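Local structure of DNA endonuclease I-CeuI (Chlamydomonas eugametos, 2EX5) at residues C[12-20]-C[32-40]; C[58-69]-C[80-89]. The protein recognises a degenerate DNA sequence of 17-19 base pairs and cuts both strands with a stagger, using magnesium, during group I intron homing. The protein carries 1 engineered substitution. All blocks are in the same frame, centred on the assembly; numbering follows the deposited sequence.

Interaction 2 lies near the middle of the subunit, its centre about 4 Å from the chain centre. Interaction 1 lies about 20 Å from it. The two centres are about 23 Å apart and the nearest atoms about 9 Å apart. Helix 29-40 of interaction 1 precedes helix 49-62 of interaction 2 in sequence. The four-stranded sheet connects them. Interaction 2 pairs strand 63-71, at one edge within this chain, with 79-90; interaction 1 bonds to I109 on strand 108-111, the other edge. Both reach DNA: K17 of interaction 1 meets a phosphate. In interaction 2, the E62 calcium marks the cleavage centre at the subunit interface, with the D82 calcium about 24 Å away, ion to ion.

Interaction 1 of 2, residues C[12-20]-C[32-40]; sequences KLEELKKIN and YLIDLRKLF. With nucleotides of chain A.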
loop_
_atom_site.group_PDB
_atom_site.type_symbol
_atom_site.label_atom_id
_atom_site.label_comp_id
_atom_site.label_asym_id
_atom_site.label_seq_id
_atom_site.Cartn_x
_atom_site.Cartn_y
_atom_site.Cartn_z
ATOM N N LYS C 12 -17.397 11.360 -15.303
ATOM C CA LYS C 12 -17.306 10.334 -14.243
ATOM C C LYS C 12 -17.411 10.965 -12.869
ATOM O O LYS C 12 -18.159 10.483 -12.045
ATOM C CB LYS C 12 -16.012 9.521 -14.380
ATOM C CG LYS C 12 -15.909 8.753 -15.636
ATOM C CD LYS C 12 -16.150 7.294 -15.456
ATOM C CE LYS C 12 -16.228 6.591 -16.802
ATOM N NZ LYS C 12 -14.924 6.570 -17.468
ATOM N N LEU C 13 -16.686 12.062 -12.640
ATOM C CA LEU C 13 -16.816 12.792 -11.386
ATOM C C LEU C 13 -18.258 13.144 -11.063
ATOM O O LEU C 13 -18.711 12.933 -9.945
ATOM C CB LEU C 13 -15.964 14.059 -11.408
ATOM C CG LEU C 13 -14.459 13.952 -11.158
ATOM C CD1 LEU C 13 -13.952 15.318 -10.853
ATOM C CD2 LEU C 13 -14.252 13.050 -9.947
ATOM N N GLU C 14 -18.980 13.676 -12.065
ATOM C CA GLU C 14 -20.382 14.109 -11.891
ATOM C C GLU C 14 -21.313 12.990 -11.644
ATOM O O GLU C 14 -22.163 13.036 -10.747
ATOM C CB GLU C 14 -20.868 14.885 -13.132
ATOM C CG GLU C 14 -21.431 16.274 -12.658
ATOM C CD GLU C 14 -20.324 17.102 -12.091
ATOM O OE1 GLU C 14 -19.223 17.071 -12.721
ATOM O OE2 GLU C 14 -20.534 17.715 -11.026
ATOM N N GLU C 15 -21.081 11.924 -12.403
ATOM C CA GLU C 15 -21.795 10.668 -12.225
ATOM C C GLU C 15 -21.583 10.007 -10.852
ATOM O O GLU C 15 -22.526 9.569 -10.254
ATOM C CB GLU C 15 -21.437 9.774 -13.372
ATOM C CG GLU C 15 -22.390 8.599 -13.540
ATOM C CD GLU C 15 -23.793 9.031 -13.888
ATOM O OE1 GLU C 15 -24.777 8.540 -13.233
ATOM O OE2 GLU C 15 -23.864 9.894 -14.789
ATOM N N LEU C 16 -20.354 9.969 -10.342
ATOM C CA LEU C 16 -20.068 9.618 -8.911
ATOM C C LEU C 16 -20.810 10.492 -7.892
ATOM O O LEU C 16 -21.354 9.985 -6.865
ATOM C CB LEU C 16 -18.529 9.673 -8.636
ATOM C CG LEU C 16 -17.898 9.040 -7.370
ATOM C CD1 LEU C 16 -18.506 7.635 -7.141
ATOM C CD2 LEU C 16 -16.381 8.934 -7.472
ATOM N N LYS C 17 -20.855 11.823 -8.116
ATOM C CA LYS C 17 -21.691 12.637 -7.189
ATOM C C LYS C 17 -23.138 12.240 -7.268
ATOM O O LYS C 17 -23.748 12.114 -6.241
ATOM C CB LYS C 17 -21.587 14.177 -7.367
ATOM C CG LYS C 17 -20.489 14.899 -6.587
ATOM C CD LYS C 17 -20.573 16.460 -6.756
ATOM C CE LYS C 17 -19.598 17.267 -5.768
ATOM N NZ LYS C 17 -19.253 16.570 -4.437
ATOM N N LYS C 18 -23.724 12.099 -8.469
ATOM C CA LYS C 18 -25.214 11.806 -8.534
ATOM C C LYS C 18 -25.393 10.492 -7.782
ATOM O O LYS C 18 -26.342 10.295 -7.023
ATOM C CB LYS C 18 -25.751 11.648 -9.993
ATOM C CG LYS C 18 -25.599 12.835 -10.943
ATOM C CD LYS C 18 -26.036 12.486 -12.413
ATOM C CE LYS C 18 -25.300 13.406 -13.450
ATOM N NZ LYS C 18 -25.202 14.924 -13.130
ATOM N N ILE C 19 -24.439 9.572 -7.997
ATOM C CA ILE C 19 -24.566 8.214 -7.421
ATOM C C ILE C 19 -24.537 8.339 -5.907
ATOM O O ILE C 19 -25.352 7.670 -5.267
ATOM C CB ILE C 19 -23.424 7.242 -7.973
ATOM C CG1 ILE C 19 -23.753 6.739 -9.395
ATOM C CG2 ILE C 19 -23.216 6.043 -7.101
ATOM C CD1 ILE C 19 -22.578 6.155 -10.117
ATOM N N ASN C 20 -23.570 9.128 -5.311
ATOM C CA ASN C 20 -23.561 9.350 -3.806
ATOM C C ASN C 20 -24.780 10.092 -3.311
ATOM O O ASN C 20 -25.337 9.796 -2.223
ATOM C CB ASN C 20 -22.285 10.067 -3.247
ATOM C CG ASN C 20 -21.091 9.184 -3.226
ATOM O OD1 ASN C 20 -21.064 8.148 -2.557
ATOM N ND2 ASN C 20 -20.118 9.538 -4.026
ATOM N N TYR C 32 -26.410 1.338 -4.725
ATOM C CA TYR C 32 -25.094 2.052 -4.742
ATOM C C TYR C 32 -24.081 1.112 -5.351
ATOM O O TYR C 32 -23.458 1.415 -6.293
ATOM C CB TYR C 32 -24.733 2.329 -3.245
ATOM C CG TYR C 32 -23.550 3.182 -3.045
ATOM C CD1 TYR C 32 -22.635 2.922 -1.975
ATOM C CD2 TYR C 32 -23.322 4.316 -3.916
ATOM C CE1 TYR C 32 -21.480 3.754 -1.836
ATOM C CE2 TYR C 32 -22.148 5.153 -3.769
ATOM C CZ TYR C 32 -21.261 4.877 -2.719
ATOM O OH TYR C 32 -20.166 5.702 -2.567
ATOM N N LEU C 33 -23.934 -0.096 -4.854
ATOM C CA LEU C 33 -23.032 -1.041 -5.498
ATOM C C LEU C 33 -23.218 -1.244 -7.049
ATOM O O LEU C 33 -22.257 -1.254 -7.828
ATOM C CB LEU C 33 -23.275 -2.355 -4.762
ATOM C CG LEU C 33 -22.864 -2.370 -3.263
ATOM C CD1 LEU C 33 -22.979 -3.745 -2.588
ATOM C CD2 LEU C 33 -21.518 -1.831 -3.094
ATOM N N ILE C 34 -24.464 -1.385 -7.490
ATOM C CA ILE C 34 -24.834 -1.547 -8.882
ATOM C C ILE C 34 -24.433 -0.359 -9.685
ATOM O O ILE C 34 -23.861 -0.495 -10.729
ATOM C CB ILE C 34 -26.402 -1.661 -9.038
ATOM C CG1 ILE C 34 -26.900 -3.073 -8.715
ATOM C CG2 ILE C 34 -26.910 -1.289 -10.554
ATOM C CD1 ILE C 34 -28.497 -3.083 -8.318
ATOM N N ASP C 35 -24.710 0.826 -9.181
ATOM C CA ASP C 35 -24.276 2.061 -9.861
ATOM C C ASP C 35 -22.747 2.183 -10.002
ATOM O O ASP C 35 -22.213 2.595 -11.028
ATOM C CB ASP C 35 -24.821 3.282 -9.078
ATOM C CG ASP C 35 -26.339 3.457 -9.202
ATOM O OD1 ASP C 35 -27.021 2.865 -10.118
ATOM O OD2 ASP C 35 -26.843 4.213 -8.349
ATOM N N LEU C 36 -22.032 1.806 -8.954
ATOM C CA LEU C 36 -20.551 1.866 -9.008
ATOM C C LEU C 36 -20.053 0.803 -9.940
ATOM O O LEU C 36 -19.153 1.061 -10.749
ATOM C CB LEU C 36 -19.900 1.701 -7.597
ATOM C CG LEU C 36 -20.246 2.892 -6.681
ATOM C CD1 LEU C 36 -20.185 2.386 -5.223
ATOM C CD2 LEU C 36 -19.402 4.158 -6.911
ATOM N N ARG C 37 -20.622 -0.406 -9.831
ATOM C CA ARG C 37 -20.215 -1.443 -10.774
ATOM C C ARG C 37 -20.345 -0.925 -12.167
ATOM O O ARG C 37 -19.448 -1.079 -12.980
ATOM C CB ARG C 37 -21.011 -2.722 -10.628
ATOM C CG ARG C 37 -20.310 -3.660 -9.695
ATOM C CD ARG C 37 -20.785 -5.147 -9.712
ATOM N NE ARG C 37 -22.179 -5.352 -10.090
ATOM C CZ ARG C 37 -23.243 -5.298 -9.276
ATOM N NH1 ARG C 37 -23.157 -4.972 -7.974
ATOM N NH2 ARG C 37 -24.434 -5.545 -9.791
ATOM N N LYS C 38 -21.475 -0.314 -12.486
ATOM C CA LYS C 38 -21.668 0.095 -13.892
ATOM C C LYS C 38 -20.823 1.353 -14.263
ATOM O O LYS C 38 -20.166 1.359 -15.331
ATOM C CB LYS C 38 -23.175 0.268 -14.223
ATOM C CG LYS C 38 -23.509 0.761 -15.715
ATOM C CD LYS C 38 -24.986 1.131 -15.805
ATOM C CE LYS C 38 -25.510 0.912 -17.228
ATOM N NZ LYS C 38 -26.848 1.572 -17.330
ATOM N N LEU C 39 -20.842 2.397 -13.418
ATOM C CA LEU C 39 -19.919 3.571 -13.629
ATOM C C LEU C 39 -18.432 3.196 -13.942
ATOM O O LEU C 39 -17.809 3.730 -14.863
ATOM C CB LEU C 39 -19.953 4.511 -12.400
ATOM C CG LEU C 39 -19.097 5.794 -12.578
ATOM C CD1 LEU C 39 -19.432 6.667 -13.802
ATOM C CD2 LEU C 39 -19.283 6.637 -11.333
ATOM N N PHE C 40 -17.896 2.239 -13.183
ATOM C CA PHE C 40 -16.500 1.800 -13.368
ATOM C C PHE C 40 -16.287 0.465 -14.132
ATOM O O PHE C 40 -15.142 0.016 -14.316
ATOM C CB PHE C 40 -15.750 1.835 -12.003
ATOM C CG PHE C 40 -15.694 3.239 -11.357
ATOM C CD1 PHE C 40 -15.040 4.269 -11.989
ATOM C CD2 PHE C 40 -16.268 3.484 -10.126
ATOM C CE1 PHE C 40 -14.982 5.513 -11.426
ATOM C CE2 PHE C 40 -16.225 4.720 -9.551
ATOM C CZ PHE C 40 -15.589 5.741 -10.221
ATOM P P DG A 8 -18.276 15.506 -1.109
ATOM O OP1 DG A 8 -19.667 15.765 -1.606
ATOM O OP2 DG A 8 -17.496 14.308 -1.432
ATOM O "O5'" DG A 8 -17.445 16.845 -1.537
ATOM C "C5'" DG A 8 -17.783 18.183 -1.025
ATOM C "C4'" DG A 8 -16.609 18.841 -0.302
ATOM O "O4'" DG A 8 -16.449 18.235 0.998
ATOM C "C3'" DG A 8 -15.245 18.697 -0.994
ATOM O "O3'" DG A 8 -15.019 19.945 -1.616
ATOM C "C2'" DG A 8 -14.285 18.566 0.161
ATOM C "C1'" DG A 8 -15.115 18.437 1.427
ATOM N N9 DG A 8 -14.684 17.372 2.349
ATOM C C8 DG A 8 -14.924 16.023 2.242
ATOM N N7 DG A 8 -14.460 15.298 3.252
ATOM C C5 DG A 8 -13.887 16.244 4.089
ATOM C C6 DG A 8 -13.157 16.053 5.285
ATOM O O6 DG A 8 -12.960 14.982 5.932
ATOM N N1 DG A 8 -12.664 17.288 5.760
ATOM C C2 DG A 8 -12.850 18.503 5.167
ATOM N N2 DG A 8 -12.323 19.569 5.792
ATOM N N3 DG A 8 -13.530 18.664 4.028
ATOM C C4 DG A 8 -13.992 17.502 3.536
HETATM O O HOH W 1 -26.743 5.078 -5.582
#
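I19 and L39 interlock as knobs into holes between two nearly antiparallel helices. The segment axes come within 10.2 Å at 172°. I19 fits among Y32, D35, L36 and L39. Its CG2 branch sits at the edge of the Y32 ring, near the ring plane, 3.6 Å from Y32 CE2, and the two side chains are roughly perpendicular. Its CD1 end reaches L39 CD2 at 3.5 Å, while CG1 lies against D35 CB. L39 in turn enters the hole formed by K12, E15, L16 and I19. Its CG stands anti to the backbone N (chi1 -176°), which carries the branch point toward helix 10-26. L39 CD1 meets E15 CG at 3.5 Å, as the two side chains run past each other in opposite senses. Deeper in, L16 CD1 meets L36 CD2 at 3.6 Å, the two leucines set at a slant. The other methyl of L36, CD1, stands 3.6 Å above the plane of the Y32 ring, over its centre. The hydroxyl OH of Y32 donates a weak hydrogen bond to N20 OD1 at 2.6 Å, with amide and ring planes 56° apart. Y32 OH also bonds I109 N, and N20 ND2 bonds I109 O, so this pair ties the helical hairpin to strand 108-111. A water bridges I19 O and D35 OD2; D35 OD1 forms a salt bridge with K31. K17 turns to the DNA, its NZ 3.0 Å from OP1 of DG8 of chain A. The chemistry is thus divided: aliphatic interlocking joins the helices, and the buried amide and hydroxyl gain firmer partners in the I109 backbone.

Interaction 2 of 2, residues C[58-69]-C[80-89]; sequences FLEGEASLNIST and VVDPEFNVTR. Engineered in segment 80-89: R89 (natural residue Gln). With CA (calcium ion), chain E; CA (calcium ion), chain F; nucleotides of chain B.
S64 pairs with N86, N66 with E84 and S68 with D82 through six backbone hydrogen bonds of an antiparallel hairpin. The bond from S68 N to D82 O is 2.9 Å long and almost straight at the hydrogen (178°). Its donor nevertheless stands 44° out of the carbonyl plane.

Apolar contacts fill the face bearing A63, L65, I67, V81, F85 and V87. F85 swings CG anti to its own N (chi1 167°), and L65 CD2 meets the ring edge 3.7 Å from F85 CD2. V87 CG1 lies 3.7 Å from F58 CE2 on the preceding helix. I67 CG2 and V81 CG1 are tightly packed at 3.4 Å. Helices 126-141, 147-164 and 171-185 pack on this face.

This is the LAGLIDADG arrangement: the motif helix ends in an acidic residue and leads into a DNA-binding sheet. The opposite face meets DNA. S64 OG and S68 OG bond phosphates, and E84 OE1 bonds a cytosine N4.

E62 OE1 binds one calcium ion at 2.4 Å, shared with DG16 OP2 of chain B and E62 of the second subunit. D82 chelates another through OD1 (2.6 Å) and OD2 (2.7 Å), with five waters completing the site. E62 and D82 are magnesium ligands; calcium occupies both sites here.

Engineered R89 donates from NH1 to DG15 OP2 of chain B at 2.9 Å, in the guanidinium plane. E62 OE2 stays well outside that plane: the opposite charges are near, without a salt bridge.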
loop_
_atom_site.group_PDB
_atom_site.type_symbol
_atom_site.label_atom_id
_atom_site.label_comp_id
_atom_site.label_asym_id
_atom_site.label_seq_id
_atom_site.Cartn_x
_atom_site.Cartn_y
_atom_site.Cartn_z
ATOM N N PHE C 58 -4.299 -5.845 1.716
ATOM C CA PHE C 58 -4.406 -4.560 1.015
ATOM C C PHE C 58 -4.536 -3.373 2.021
ATOM O O PHE C 58 -4.013 -2.314 1.790
ATOM C CB PHE C 58 -5.655 -4.646 0.177
ATOM C CG PHE C 58 -5.902 -3.456 -0.624
ATOM C CD1 PHE C 58 -5.153 -3.218 -1.744
ATOM C CD2 PHE C 58 -6.903 -2.567 -0.284
ATOM C CE1 PHE C 58 -5.416 -2.149 -2.502
ATOM C CE2 PHE C 58 -7.112 -1.451 -1.028
ATOM C CZ PHE C 58 -6.358 -1.260 -2.115
ATOM N N LEU C 59 -5.339 -3.582 3.071
ATOM C CA LEU C 59 -5.648 -2.599 4.043
ATOM C C LEU C 59 -4.452 -2.305 4.956
ATOM O O LEU C 59 -4.301 -1.139 5.424
ATOM C CB LEU C 59 -6.803 -3.100 4.923
ATOM C CG LEU C 59 -8.246 -3.273 4.413
ATOM C CD1 LEU C 59 -9.131 -3.488 5.697
ATOM C CD2 LEU C 59 -8.647 -2.058 3.597
ATOM N N GLU C 60 -3.662 -3.342 5.255
ATOM C CA GLU C 60 -2.372 -3.165 5.922
ATOM C C GLU C 60 -1.514 -2.175 5.132
ATOM O O GLU C 60 -0.841 -1.385 5.706
ATOM C CB GLU C 60 -1.655 -4.496 6.146
ATOM C CG GLU C 60 -0.256 -4.470 6.655
ATOM C CD GLU C 60 -0.184 -4.353 8.150
ATOM O OE1 GLU C 60 0.996 -4.300 8.643
ATOM O OE2 GLU C 60 -1.291 -4.270 8.805
ATOM N N GLY C 61 -1.636 -2.246 3.802
ATOM C CA GLY C 61 -1.007 -1.378 2.852
ATOM C C GLY C 61 -1.577 0.013 2.686
ATOM O O GLY C 61 -0.788 0.928 2.629
ATOM N N GLU C 62 -2.903 0.183 2.560
ATOM C CA GLU C 62 -3.478 1.366 1.932
ATOM C C GLU C 62 -4.537 2.077 2.822
ATOM O O GLU C 62 -5.095 3.110 2.440
ATOM C CB GLU C 62 -4.161 0.954 0.614
ATOM C CG GLU C 62 -3.336 0.170 -0.418
ATOM C CD GLU C 62 -2.503 1.051 -1.268
ATOM O OE1 GLU C 62 -1.871 1.924 -0.684
ATOM O OE2 GLU C 62 -2.485 0.933 -2.520
ATOM N N ALA C 63 -4.898 1.438 3.933
ATOM C CA ALA C 63 -6.002 1.883 4.810
ATOM C C ALA C 63 -5.388 2.619 6.002
ATOM O O ALA C 63 -4.195 2.514 6.278
ATOM C CB ALA C 63 -6.761 0.657 5.307
ATOM N N SER C 64 -6.215 3.356 6.727
ATOM C CA SER C 64 -5.739 4.188 7.752
ATOM C C SER C 64 -6.848 4.217 8.708
ATOM O O SER C 64 -7.969 4.433 8.321
ATOM C CB SER C 64 -5.477 5.586 7.231
ATOM O OG SER C 64 -5.131 6.365 8.365
ATOM N N LEU C 65 -6.537 3.965 9.974
ATOM C CA LEU C 65 -7.439 4.206 11.049
ATOM C C LEU C 65 -6.913 5.424 11.786
ATOM O O LEU C 65 -5.774 5.385 12.368
ATOM C CB LEU C 65 -7.414 2.974 12.018
ATOM C CG LEU C 65 -8.132 1.692 11.527
ATOM C CD1 LEU C 65 -7.653 0.512 12.377
ATOM C CD2 LEU C 65 -9.620 1.820 11.633
ATOM N N ASN C 66 -7.703 6.506 11.855
ATOM C CA ASN C 66 -7.071 7.713 12.388
ATOM C C ASN C 66 -7.985 8.496 13.294
ATOM O O ASN C 66 -9.202 8.262 13.309
ATOM C CB ASN C 66 -6.456 8.524 11.253
ATOM C CG ASN C 66 -7.517 8.946 10.198
ATOM O OD1 ASN C 66 -7.470 8.479 9.024
ATOM N ND2 ASN C 66 -8.411 9.832 10.605
ATOM N N ILE C 67 -7.423 9.359 14.117
ATOM C CA ILE C 67 -8.195 10.094 15.070
ATOM C C ILE C 67 -7.779 11.504 14.959
ATOM O O ILE C 67 -6.571 11.874 15.144
ATOM C CB ILE C 67 -7.957 9.537 16.592
ATOM C CG1 ILE C 67 -8.510 8.095 16.753
ATOM C CG2 ILE C 67 -8.671 10.502 17.674
ATOM C CD1 ILE C 67 -7.825 7.312 17.827
ATOM N N SER C 68 -8.757 12.344 14.710
ATOM C CA SER C 68 -8.515 13.747 14.619
ATOM C C SER C 68 -9.063 14.556 15.817
ATOM O O SER C 68 -10.099 14.195 16.398
ATOM C CB SER C 68 -9.043 14.184 13.269
ATOM O OG SER C 68 -9.110 15.581 13.317
ATOM N N THR C 69 -8.355 15.630 16.232
ATOM C CA THR C 69 -8.802 16.415 17.347
ATOM C C THR C 69 -8.832 17.841 16.928
ATOM O O THR C 69 -7.803 18.406 16.582
ATOM C CB THR C 69 -7.949 16.216 18.626
ATOM O OG1 THR C 69 -8.157 14.906 19.100
ATOM C CG2 THR C 69 -8.406 17.175 19.782
ATOM N N VAL C 80 -13.505 18.401 19.448
ATOM C CA VAL C 80 -14.111 17.037 19.257
ATOM C C VAL C 80 -12.964 16.110 18.861
ATOM O O VAL C 80 -12.059 16.550 18.173
ATOM C CB VAL C 80 -15.202 17.005 18.158
ATOM C CG1 VAL C 80 -14.653 17.665 16.854
ATOM C CG2 VAL C 80 -15.653 15.505 17.850
ATOM N N VAL C 81 -13.007 14.886 19.339
ATOM C CA VAL C 81 -12.065 13.848 18.980
ATOM C C VAL C 81 -12.772 12.883 18.001
ATOM O O VAL C 81 -13.828 12.331 18.259
ATOM C CB VAL C 81 -11.587 13.117 20.264
ATOM C CG1 VAL C 81 -10.435 12.168 20.003
ATOM C CG2 VAL C 81 -11.213 14.159 21.375
ATOM N N ASP C 82 -12.186 12.662 16.854
ATOM C CA ASP C 82 -12.994 12.062 15.830
ATOM C C ASP C 82 -12.295 10.964 15.103
ATOM O O ASP C 82 -11.421 11.281 14.338
ATOM C CB ASP C 82 -13.442 13.126 14.828
ATOM C CG ASP C 82 -14.841 12.772 14.209
ATOM O OD1 ASP C 82 -15.651 12.035 14.861
ATOM O OD2 ASP C 82 -15.142 13.251 13.118
ATOM N N PRO C 83 -12.792 9.690 15.239
ATOM C CA PRO C 83 -12.270 8.498 14.552
ATOM C C PRO C 83 -12.775 8.394 13.087
ATOM O O PRO C 83 -13.968 8.715 12.763
ATOM C CB PRO C 83 -12.830 7.333 15.395
ATOM C CG PRO C 83 -14.065 7.805 15.981
ATOM C CD PRO C 83 -13.989 9.345 16.033
ATOM N N GLU C 84 -11.919 7.902 12.233
ATOM C CA GLU C 84 -12.262 7.707 10.829
ATOM C C GLU C 84 -11.453 6.500 10.368
ATOM O O GLU C 84 -10.319 6.363 10.734
ATOM C CB GLU C 84 -11.895 8.932 10.015
ATOM C CG GLU C 84 -12.139 8.748 8.445
ATOM C CD GLU C 84 -12.041 10.036 7.712
ATOM O OE1 GLU C 84 -11.151 10.142 6.868
ATOM O OE2 GLU C 84 -12.813 11.017 8.011
ATOM N N PHE C 85 -12.052 5.626 9.558
ATOM C CA PHE C 85 -11.317 4.653 8.723
ATOM C C PHE C 85 -11.308 5.099 7.269
ATOM O O PHE C 85 -12.339 5.475 6.797
ATOM C CB PHE C 85 -12.066 3.362 8.861
ATOM C CG PHE C 85 -11.667 2.298 7.842
ATOM C CD1 PHE C 85 -12.459 2.051 6.708
ATOM C CD2 PHE C 85 -10.550 1.557 8.038
ATOM C CE1 PHE C 85 -12.065 1.071 5.763
ATOM C CE2 PHE C 85 -10.146 0.600 7.091
ATOM C CZ PHE C 85 -10.948 0.349 5.964
ATOM N N ASN C 86 -10.222 4.998 6.497
ATOM C CA ASN C 86 -10.364 5.316 5.067
ATOM C C ASN C 86 -9.407 4.490 4.350
ATOM O O ASN C 86 -8.454 4.010 4.984
ATOM C CB ASN C 86 -10.142 6.810 4.630
ATOM C CG ASN C 86 -8.726 7.360 4.895
ATOM O OD1 ASN C 86 -8.597 8.350 5.554
ATOM N ND2 ASN C 86 -7.694 6.741 4.384
ATOM N N VAL C 87 -9.612 4.404 3.024
ATOM C CA VAL C 87 -8.732 3.660 2.091
ATOM C C VAL C 87 -8.727 4.384 0.784
ATOM O O VAL C 87 -9.771 4.549 0.196
ATOM C CB VAL C 87 -9.259 2.221 1.774
ATOM C CG1 VAL C 87 -7.993 1.187 1.349
ATOM C CG2 VAL C 87 -9.902 1.717 2.928
ATOM N N THR C 88 -7.535 4.593 0.242
ATOM C CA THR C 88 -7.235 5.458 -0.847
ATOM C C THR C 88 -6.629 4.612 -1.925
ATOM O O THR C 88 -5.914 3.651 -1.687
ATOM C CB THR C 88 -6.242 6.527 -0.368
ATOM O OG1 THR C 88 -6.821 7.079 0.814
ATOM C CG2 THR C 88 -5.962 7.598 -1.422
ATOM N N ARG C 89 -7.051 4.902 -3.148
ATOM C CA ARG C 89 -6.504 4.171 -4.293
ATOM C C ARG C 89 -6.820 4.969 -5.537
ATOM O O ARG C 89 -7.893 5.471 -5.674
ATOM C CB ARG C 89 -7.184 2.809 -4.360
ATOM C CG ARG C 89 -6.599 1.724 -5.232
ATOM C CD ARG C 89 -5.100 1.267 -5.051
ATOM N NE ARG C 89 -4.801 0.382 -6.168
ATOM C CZ ARG C 89 -4.224 0.728 -7.341
ATOM N NH1 ARG C 89 -3.716 1.923 -7.529
ATOM N NH2 ARG C 89 -4.066 -0.190 -8.321
HETATM CA CA CA E . 0.453 1.898 -0.151
HETATM CA CA CA F . -17.370 11.752 12.921
ATOM P P DG B 16 0.049 4.598 1.584
ATOM O OP1 DG B 16 0.753 5.749 2.143
ATOM O OP2 DG B 16 0.810 3.325 1.514
ATOM O "O5'" DG B 16 -1.424 4.408 2.237
ATOM C "C5'" DG B 16 -1.876 4.461 3.564
ATOM C "C4'" DG B 16 -1.416 5.784 4.270
ATOM O "O4'" DG B 16 -1.509 7.084 3.594
ATOM C "C3'" DG B 16 -2.129 6.046 5.525
ATOM O "O3'" DG B 16 -0.950 6.162 6.483
ATOM C "C2'" DG B 16 -2.999 7.274 5.208
ATOM C "C1'" DG B 16 -2.084 8.118 4.342
ATOM N N9 DG B 16 -2.815 9.086 3.432
ATOM C C8 DG B 16 -3.867 8.799 2.570
ATOM N N7 DG B 16 -4.377 9.819 1.967
ATOM C C5 DG B 16 -3.590 10.882 2.412
ATOM C C6 DG B 16 -3.605 12.248 2.056
ATOM O O6 DG B 16 -4.436 12.744 1.255
ATOM N N1 DG B 16 -2.658 13.063 2.755
ATOM C C2 DG B 16 -1.789 12.496 3.697
ATOM N N2 DG B 16 -0.837 13.190 4.352
ATOM N N3 DG B 16 -1.743 11.218 3.917
ATOM C C4 DG B 16 -2.658 10.463 3.286
ATOM P P DG B 15 -2.256 4.653 -5.072
ATOM O OP1 DG B 15 -1.344 3.546 -4.562
ATOM O OP2 DG B 15 -3.284 4.352 -6.100
ATOM O "O5'" DG B 15 -3.025 4.978 -3.684
ATOM C "C5'" DG B 15 -2.758 5.837 -2.620
ATOM C "C4'" DG B 15 -1.475 5.644 -1.857
ATOM O "O4'" DG B 15 -1.092 7.006 -2.036
ATOM C "C3'" DG B 15 -1.651 5.368 -0.345
ATOM O "O3'" DG B 15 -0.393 4.925 0.047
ATOM C "C2'" DG B 15 -2.104 6.693 0.138
ATOM C "C1'" DG B 15 -1.238 7.570 -0.777
ATOM N N9 DG B 15 -1.614 8.947 -1.005
ATOM C C8 DG B 15 -2.561 9.421 -1.893
ATOM N N7 DG B 15 -2.688 10.699 -1.878
ATOM C C5 DG B 15 -1.708 11.103 -0.931
ATOM C C6 DG B 15 -1.375 12.375 -0.536
ATOM O O6 DG B 15 -1.887 13.354 -1.011
ATOM N N1 DG B 15 -0.372 12.510 0.413
ATOM C C2 DG B 15 0.247 11.411 0.923
ATOM N N2 DG B 15 1.214 11.712 1.778
ATOM N N3 DG B 15 -0.014 10.129 0.561
ATOM C C4 DG B 15 -1.027 10.060 -0.380
HETATM O O HOH W 2 -5.715 5.939 3.260
HETATM O O HOH W 3 -16.215 9.496 13.154
HETATM O O HOH W 4 -19.500 10.705 11.929
HETATM O O HOH W 5 -18.384 10.799 15.241
HETATM O O HOH W 6 -18.437 13.697 13.859
HETATM O O HOH W 7 -16.774 12.502 10.867
#